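Local coordinates for isochorismatase family protein family (Burkholderia thailandensis, PDB 3TXY) that is of unknown function but belongs to the isochorismatase-like fold family and is probably a hydrolase, at residues Asn11-Asn23 / Phe49-Thr61. Numbering follows the deposited sequence.
Sequences NPTVALVAIDLQN and FRARKLPVIFVHT
Leu-16 and Ala-18 of strand 14-19 each give both N-H and C=O to strand 56-61, a parallel pairing at 18° extended by Asp-20 N, which meets Val-59 O from above its carbonyl plane. The helix end before the second strand packs by a CH-pi contact: Leu-16 CB stands 3.8 Å from the centroid of the Phe-49 ring, almost exactly on its normal. With CG anti to the backbone N (chi1 -172°), Leu-16 also reaches Val-56, its CD2 lying 4.1 Å from Val-56 CG1. Val-14 CG1 touches both Phe-49 CE2 at 3.7 Å and Leu-54 CD1. On the other face of the sheet, Val-17 runs alongside Ile-57 and Ile-19 alongside Val-59, the last pair meeting through CD1 and CG2. Past the end of strand 14-19, Asp-20 and Gln-22 carry the pairing on to Thr-61, which ends the other strand. Gln-22 clamps the backbone of Thr-61 with its amide: OE1 accepts from Thr-61 N (2.8 Å, nearly straight), while NE2 gives to Thr-61 O at 3.1 Å. Beside it, Thr-61 OG1 donates to Asp-20 OD1 over 2.6 Å, on the syn side but 32° out of the carboxylate plane. A water accepts from Leu-21 N and donates to Ala-18 O and Val-59 O, joining the turn to both strands. Asp-20 OD2 forms a salt bridge with Lys-106, which also bonds Thr-61 OG1; the pair resembles the acid and lysine of this family's cysteine-hydrolase triad, but the chain has no cysteine to complete one, so any catalytic role stays open. The two strands and helix 35-51, which joins them, form a right-handed beta-alpha-beta crossover; the helix packs on Leu-16 and Ala-18, strands 102-106 and 128-134 flank the pair within the Rossmann-like parallel sheet, and helix 186-194 touches Val-14 and Phe-49.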
ATOM      1  N   ASN A  11     -16.312 -13.435   9.369  1.00 15.91           N
ATOM      2  CA  ASN A  11     -17.113 -13.092  10.546  1.00 16.28           C
ATOM      3  C   ASN A  11     -18.430 -12.437  10.123  1.00 16.07           C
ATOM      4  O   ASN A  11     -18.503 -11.876   9.024  1.00 16.09           O
ATOM      5  CB  ASN A  11     -16.314 -12.156  11.452  1.00 16.14           C
ATOM      6  CG  ASN A  11     -15.100 -12.830  12.027  1.00 16.66           C
ATOM      7  OD1 ASN A  11     -15.238 -13.797  12.782  1.00 18.12           O
ATOM      8  ND2 ASN A  11     -13.908 -12.344  11.679  1.00 16.29           N
ATOM      9  N   PRO A  12     -19.479 -12.499  10.978  1.00 16.30           N
ATOM     10  CA  PRO A  12     -20.758 -11.854  10.639  1.00 16.22           C
ATOM     11  C   PRO A  12     -20.677 -10.338  10.465  1.00 15.35           C
ATOM     12  O   PRO A  12     -21.505  -9.738   9.780  1.00 15.32           O
ATOM     13  CB  PRO A  12     -21.656 -12.164  11.844  1.00 17.06           C
ATOM     14  CG  PRO A  12     -20.994 -13.263  12.578  1.00 17.48           C
ATOM     15  CD  PRO A  12     -19.526 -13.196  12.273  1.00 16.88           C
ATOM     16  N   THR A  13     -19.704  -9.752  11.150  1.00 14.93           N
ATOM     17  CA  THR A  13     -19.444  -8.320  11.180  1.00 14.21           C
ATOM     18  C   THR A  13     -18.620  -7.924   9.954  1.00 13.32           C
ATOM     19  O   THR A  13     -17.429  -7.592  10.056  1.00 12.55           O
ATOM     20  CB  THR A  13     -18.715  -7.986  12.498  1.00 14.31           C
ATOM     21  OG1 THR A  13     -17.645  -8.934  12.741  1.00 14.48           O
ATOM     22  CG2 THR A  13     -19.699  -8.055  13.643  1.00 14.80           C
ATOM     23  N   VAL A  14     -19.266  -7.999   8.795  1.00 12.79           N
ATOM     24  CA  VAL A  14     -18.610  -7.808   7.511  1.00 12.39           C
ATOM     25  C   VAL A  14     -19.283  -6.702   6.689  1.00 11.91           C
ATOM     26  O   VAL A  14     -20.494  -6.584   6.682  1.00 12.49           O
ATOM     27  CB  VAL A  14     -18.566  -9.128   6.688  1.00 12.38           C
ATOM     28  CG1 VAL A  14     -19.968  -9.581   6.296  1.00 12.79           C
ATOM     29  CG2 VAL A  14     -17.669  -8.976   5.460  1.00 11.91           C
ATOM     30  N   ALA A  15     -18.459  -5.912   6.009  1.00 11.47           N
ATOM     31  CA  ALA A  15     -18.880  -4.873   5.082  1.00 11.20           C
ATOM     32  C   ALA A  15     -18.346  -5.111   3.669  1.00 10.93           C
ATOM     33  O   ALA A  15     -17.266  -5.691   3.477  1.00 10.80           O
ATOM     34  CB  ALA A  15     -18.417  -3.506   5.589  1.00 11.26           C
ATOM     35  N   LEU A  16     -19.131  -4.661   2.688  1.00 10.80           N
ATOM     36  CA  LEU A  16     -18.737  -4.621   1.276  1.00 10.61           C
ATOM     37  C   LEU A  16     -18.173  -3.228   1.000  1.00 10.12           C
ATOM     38  O   LEU A  16     -18.818  -2.234   1.301  1.00 10.30           O
ATOM     39  CB  LEU A  16     -19.940  -4.875   0.353  1.00 10.93           C
ATOM     40  CG  LEU A  16     -19.650  -5.043  -1.150  1.00 10.99           C
ATOM     41  CD1 LEU A  16     -18.861  -6.310  -1.462  1.00 11.07           C
ATOM     42  CD2 LEU A  16     -20.959  -5.056  -1.943  1.00 11.35           C
ATOM     43  N   VAL A  17     -16.960  -3.165   0.451  1.00  9.63           N
ATOM     44  CA  VAL A  17     -16.306  -1.897   0.124  1.00  9.25           C
ATOM     45  C   VAL A  17     -15.908  -1.941  -1.351  1.00  9.07           C
ATOM     46  O   VAL A  17     -15.131  -2.800  -1.754  1.00  8.84           O
ATOM     47  CB  VAL A  17     -15.055  -1.667   0.993  1.00  9.11           C
ATOM     48  CG1 VAL A  17     -14.347  -0.360   0.600  1.00  8.91           C
ATOM     49  CG2 VAL A  17     -15.454  -1.651   2.465  1.00  9.37           C
ATOM     50  N   ALA A  18     -16.467  -1.033  -2.145  1.00  9.13           N
ATOM     51  CA  ALA A  18     -16.322  -1.050  -3.599  1.00  9.22           C
ATOM     52  C   ALA A  18     -15.575   0.193  -4.047  1.00  9.22           C
ATOM     53  O   ALA A  18     -16.010   1.316  -3.752  1.00  9.49           O
ATOM     54  CB  ALA A  18     -17.710  -1.075  -4.247  1.00  9.52           C
ATOM     55  N   ILE A  19     -14.462   0.008  -4.761  1.00  9.38           N
ATOM     56  CA  ILE A  19     -13.552   1.122  -5.074  1.00  9.28           C
ATOM     57  C   ILE A  19     -13.727   1.667  -6.486  1.00  9.51           C
ATOM     58  O   ILE A  19     -13.551   0.938  -7.455  1.00  9.49           O
ATOM     59  CB  ILE A  19     -12.073   0.698  -4.923  1.00  9.15           C
ATOM     60  CG1 ILE A  19     -11.771   0.093  -3.540  1.00  8.91           C
ATOM     61  CG2 ILE A  19     -11.171   1.893  -5.185  1.00  8.96           C
ATOM     62  CD1 ILE A  19     -12.139   0.989  -2.369  1.00  9.08           C
ATOM     63  N   ASP A  20     -14.054   2.964  -6.572  1.00  9.87           N
ATOM     64  CA  ASP A  20     -13.946   3.795  -7.789  1.00 10.20           C
ATOM     65  C   ASP A  20     -14.830   3.308  -8.948  1.00 10.56           C
ATOM     66  O   ASP A  20     -14.461   3.440 -10.113  1.00 11.00           O
ATOM     67  CB  ASP A  20     -12.493   3.934  -8.261  1.00 10.20           C
ATOM     68  CG  ASP A  20     -11.680   4.863  -7.388  1.00 10.14           C
ATOM     69  OD1 ASP A  20     -12.273   5.699  -6.673  1.00 10.53           O
ATOM     70  OD2 ASP A  20     -10.443   4.756  -7.412  1.00 10.40           O
ATOM     71  N   LEU A  21     -16.013   2.805  -8.625  1.00 10.56           N
ATOM     72  CA  LEU A  21     -16.956   2.384  -9.667  1.00 11.05           C
ATOM     73  C   LEU A  21     -17.768   3.599 -10.128  1.00 11.28           C
ATOM     74  O   LEU A  21     -19.003   3.693  -9.963  1.00 11.58           O
ATOM     75  CB  LEU A  21     -17.787   1.202  -9.197  1.00 11.17           C
ATOM     76  CG  LEU A  21     -16.970  -0.037  -8.800  1.00 10.87           C
ATOM     77  CD1 LEU A  21     -17.914  -1.160  -8.351  1.00 11.21           C
ATOM     78  CD2 LEU A  21     -16.084  -0.527  -9.938  1.00 10.72           C
ATOM     79  N   GLN A  22     -17.013   4.522 -10.719  1.00 11.40           N
ATOM     80  CA  GLN A  22     -17.484   5.814 -11.170  1.00 11.89           C
ATOM     81  C   GLN A  22     -17.336   5.937 -12.685  1.00 12.61           C
ATOM     82  O   GLN A  22     -16.493   5.267 -13.303  1.00 12.59           O
ATOM     83  CB  GLN A  22     -16.725   6.932 -10.447  1.00 11.57           C
ATOM     84  CG  GLN A  22     -15.243   7.038 -10.780  1.00 11.25           C
ATOM     85  CD  GLN A  22     -14.498   7.868  -9.757  1.00 10.89           C
ATOM     86  OE1 GLN A  22     -14.409   7.485  -8.612  1.00 10.43           O
ATOM     87  NE2 GLN A  22     -13.996   9.010 -10.167  1.00 10.88           N
ATOM     88  N   ASN A  23     -18.155   6.799 -13.285  1.00 13.80           N
ATOM     89  CA  ASN A  23     -18.233   6.896 -14.736  1.00 14.62           C
ATOM     90  C   ASN A  23     -16.866   7.001 -15.425  1.00 15.14           C
ATOM     91  O   ASN A  23     -16.616   6.355 -16.447  1.00 16.15           O
ATOM     92  CB  ASN A  23     -19.078   8.107 -15.135  1.00 15.11           C
ATOM     93  CG  ASN A  23     -20.529   7.979 -14.708  1.00 15.53           C
ATOM     94  OD1 ASN A  23     -21.116   6.895 -14.779  1.00 15.61           O
ATOM     95  ND2 ASN A  23     -21.127   9.101 -14.293  1.00 16.04           N
ATOM     96  N   PHE A  49     -25.469  -8.362   0.674  1.00 15.12           N
ATOM     97  CA  PHE A  49     -25.159  -7.625   1.899  1.00 15.22           C
ATOM     98  C   PHE A  49     -26.371  -6.897   2.489  1.00 15.81           C
ATOM     99  O   PHE A  49     -26.685  -7.076   3.673  1.00 16.29           O
ATOM    100  CB  PHE A  49     -23.987  -6.661   1.666  1.00 14.72           C
ATOM    101  CG  PHE A  49     -22.640  -7.321   1.822  1.00 14.23           C
ATOM    102  CD1 PHE A  49     -22.166  -8.207   0.857  1.00 14.45           C
ATOM    103  CD2 PHE A  49     -21.860  -7.099   2.957  1.00 14.09           C
ATOM    104  CE1 PHE A  49     -20.922  -8.832   1.005  1.00 14.12           C
ATOM    105  CE2 PHE A  49     -20.643  -7.739   3.121  1.00 13.78           C
ATOM    106  CZ  PHE A  49     -20.161  -8.589   2.145  1.00 13.80           C
ATOM    107  N   ARG A  50     -27.086  -6.140   1.662  1.00 15.76           N
ATOM    108  CA  ARG A  50     -28.231  -5.365   2.146  1.00 16.44           C
ATOM    109  C   ARG A  50     -29.323  -6.267   2.715  1.00 17.45           C
ATOM    110  O   ARG A  50     -29.908  -5.956   3.768  1.00 17.88           O
ATOM    111  CB  ARG A  50     -28.776  -4.462   1.037  1.00 16.32           C
ATOM    112  CG  ARG A  50     -27.837  -3.307   0.674  1.00 15.79           C
ATOM    113  CD  ARG A  50     -28.587  -2.219  -0.086  1.00 16.06           C
ATOM    114  NE  ARG A  50     -27.711  -1.412  -0.941  1.00 15.70           N
ATOM    115  CZ  ARG A  50     -27.352  -1.737  -2.186  1.00 15.56           C
ATOM    116  NH1 ARG A  50     -27.754  -2.875  -2.748  1.00 15.58           N
ATOM    117  NH2 ARG A  50     -26.559  -0.923  -2.868  1.00 15.20           N
ATOM    118  N   ALA A  51     -29.563  -7.390   2.035  1.00 18.23           N
ATOM    119  CA  ALA A  51     -30.462  -8.457   2.514  1.00 19.23           C
ATOM    120  C   ALA A  51     -30.184  -8.895   3.950  1.00 19.86           C
ATOM    121  O   ALA A  51     -31.097  -9.352   4.649  1.00 19.93           O
ATOM    122  CB  ALA A  51     -30.387  -9.676   1.590  1.00 19.50           C
ATOM    123  N   ARG A  52     -28.933  -8.774   4.377  1.00 19.85           N
ATOM    124  CA  ARG A  52     -28.499  -9.209   5.710  1.00 20.79           C
ATOM    125  C   ARG A  52     -28.266  -8.041   6.664  1.00 20.59           C
ATOM    126  O   ARG A  52     -27.726  -8.227   7.762  1.00 20.23           O
ATOM    127  CB  ARG A  52     -27.243 -10.077   5.593  1.00 21.34           C
ATOM    128  CG  ARG A  52     -27.526 -11.445   4.998  1.00 23.02           C
ATOM    129  CD  ARG A  52     -26.254 -12.161   4.574  1.00 23.99           C
ATOM    130  NE  ARG A  52     -26.521 -13.464   3.958  1.00 25.76           N
ATOM    131  CZ  ARG A  52     -26.962 -13.662   2.713  1.00 26.67           C
ATOM    132  NH1 ARG A  52     -27.233 -12.646   1.896  1.00 26.87           N
ATOM    133  NH2 ARG A  52     -27.152 -14.902   2.283  1.00 27.87           N
ATOM    134  N   LYS A  53     -28.702  -6.851   6.248  1.00 20.51           N
ATOM    135  CA  LYS A  53     -28.485  -5.612   6.990  1.00 20.80           C
ATOM    136  C   LYS A  53     -27.000  -5.377   7.277  1.00 19.26           C
ATOM    137  O   LYS A  53     -26.630  -4.876   8.349  1.00 19.24           O
ATOM    138  CB  LYS A  53     -29.345  -5.582   8.271  1.00 22.50           C
ATOM    139  CG  LYS A  53     -30.843  -5.714   7.971  1.00 24.54           C
ATOM    140  CD  LYS A  53     -31.715  -5.662   9.219  1.00 26.53           C
ATOM    141  CE  LYS A  53     -31.627  -6.953  10.032  1.00 28.17           C
ATOM    142  NZ  LYS A  53     -32.415  -6.857  11.303  1.00 30.32           N
ATOM    143  N   LEU A  54     -26.165  -5.717   6.292  1.00 18.15           N
ATOM    144  CA  LEU A  54     -24.726  -5.502   6.381  1.00 16.83           C
ATOM    145  C   LEU A  54     -24.382  -4.283   5.551  1.00 15.93           C
ATOM    146  O   LEU A  54     -24.956  -4.104   4.484  1.00 16.01           O
ATOM    147  CB  LEU A  54     -23.946  -6.710   5.865  1.00 16.77           C
ATOM    148  CG  LEU A  54     -24.238  -8.020   6.596  1.00 17.39           C
ATOM    149  CD1 LEU A  54     -23.727  -9.194   5.767  1.00 17.19           C
ATOM    150  CD2 LEU A  54     -23.610  -7.996   7.996  1.00 17.69           C
ATOM    151  N   PRO A  55     -23.445  -3.448   6.035  1.00 14.65           N
ATOM    152  CA  PRO A  55     -23.169  -2.192   5.338  1.00 14.15           C
ATOM    153  C   PRO A  55     -22.520  -2.368   3.976  1.00 13.66           C
ATOM    154  O   PRO A  55     -21.664  -3.250   3.793  1.00 12.96           O
ATOM    155  CB  PRO A  55     -22.208  -1.438   6.276  1.00 14.17           C
ATOM    156  CG  PRO A  55     -21.794  -2.389   7.325  1.00 14.33           C
ATOM    157  CD  PRO A  55     -22.684  -3.582   7.291  1.00 14.68           C
ATOM    158  N   VAL A  56     -22.926  -1.501   3.046  1.00 13.21           N
ATOM    159  CA  VAL A  56     -22.327  -1.403   1.720  1.00 13.06           C
ATOM    160  C   VAL A  56     -21.711  -0.010   1.571  1.00 12.69           C
ATOM    161  O   VAL A  56     -22.383   1.000   1.762  1.00 12.56           O
ATOM    162  CB  VAL A  56     -23.358  -1.652   0.608  1.00 13.51           C
ATOM    163  CG1 VAL A  56     -22.683  -1.501  -0.764  1.00 13.36           C
ATOM    164  CG2 VAL A  56     -23.971  -3.038   0.796  1.00 13.82           C
ATOM    165  N   ILE A  57     -20.421   0.013   1.249  1.00 12.19           N
ATOM    166  CA  ILE A  57     -19.656   1.233   1.264  1.00 11.99           C
ATOM    167  C   ILE A  57     -19.096   1.447  -0.112  1.00 11.67           C
ATOM    168  O   ILE A  57     -18.299   0.640  -0.600  1.00 11.20           O
ATOM    169  CB  ILE A  57     -18.503   1.192   2.278  1.00 11.95           C
ATOM    170  CG1 ILE A  57     -19.045   0.882   3.679  1.00 12.57           C
ATOM    171  CG2 ILE A  57     -17.773   2.524   2.248  1.00 11.80           C
ATOM    172  CD1 ILE A  57     -17.956   0.685   4.708  1.00 12.37           C
ATOM    173  N   PHE A  58     -19.576   2.505  -0.757  1.00 11.70           N
ATOM    174  CA  PHE A  58     -19.144   2.845  -2.088  1.00 11.46           C
ATOM    175  C   PHE A  58     -18.186   4.010  -2.059  1.00 11.26           C
ATOM    176  O   PHE A  58     -18.527   5.107  -1.578  1.00 11.08           O
ATOM    177  CB  PHE A  58     -20.325   3.207  -2.972  1.00 11.83           C
ATOM    178  CG  PHE A  58     -21.262   2.061  -3.242  1.00 12.16           C
ATOM    179  CD1 PHE A  58     -20.878   1.015  -4.066  1.00 12.37           C
ATOM    180  CD2 PHE A  58     -22.532   2.039  -2.694  1.00 12.71           C
ATOM    181  CE1 PHE A  58     -21.749  -0.037  -4.339  1.00 12.56           C
ATOM    182  CE2 PHE A  58     -23.399   1.004  -2.968  1.00 13.08           C
ATOM    183  CZ  PHE A  58     -23.000  -0.048  -3.782  1.00 12.88           C
ATOM    184  N   VAL A  59     -17.001   3.766  -2.618  1.00 10.89           N
ATOM    185  CA  VAL A  59     -15.916   4.725  -2.617  1.00 10.68           C
ATOM    186  C   VAL A  59     -15.753   5.335  -4.016  1.00 10.91           C
ATOM    187  O   VAL A  59     -15.714   4.622  -5.020  1.00 11.26           O
ATOM    188  CB  VAL A  59     -14.594   4.043  -2.202  1.00 10.27           C
ATOM    189  CG1 VAL A  59     -13.415   5.010  -2.279  1.00 10.36           C
ATOM    190  CG2 VAL A  59     -14.705   3.431  -0.808  1.00 10.22           C
ATOM    191  N   HIS A  60     -15.612   6.645  -4.085  1.00 11.17           N
ATOM    192  CA  HIS A  60     -15.278   7.287  -5.344  1.00 11.41           C
ATOM    193  C   HIS A  60     -14.216   8.311  -5.101  1.00 11.49           C
ATOM    194  O   HIS A  60     -14.009   8.742  -3.971  1.00 11.20           O
ATOM    195  CB  HIS A  60     -16.514   7.883  -6.042  1.00 12.04           C
ATOM    196  CG  HIS A  60     -17.123   9.043  -5.324  1.00 12.59           C
ATOM    197  ND1 HIS A  60     -17.578  10.129  -5.977  1.00 13.64           N
ATOM    198  CD2 HIS A  60     -17.355   9.272  -3.976  1.00 12.79           C
ATOM    199  CE1 HIS A  60     -18.064  11.014  -5.090  1.00 13.81           C
ATOM    200  NE2 HIS A  60     -17.935  10.495  -3.872  1.00 13.54           N
ATOM    201  N   THR A  61     -13.523   8.663  -6.176  1.00 11.47           N
ATOM    202  CA  THR A  61     -12.456   9.645  -6.168  1.00 11.66           C
ATOM    203  C   THR A  61     -12.965  10.940  -6.770  1.00 12.11           C
ATOM    204  O   THR A  61     -13.591  10.952  -7.837  1.00 12.28           O
ATOM    205  CB  THR A  61     -11.270   9.151  -6.999  1.00 11.81           C
ATOM    206  OG1 THR A  61     -10.855   7.883  -6.495  1.00 11.75           O
ATOM    207  CG2 THR A  61     -10.100  10.141  -6.976  1.00 11.88           C
TER
HETATM  208  O   HOH W   1     -17.335   2.514  -5.919  1.00 10.50           O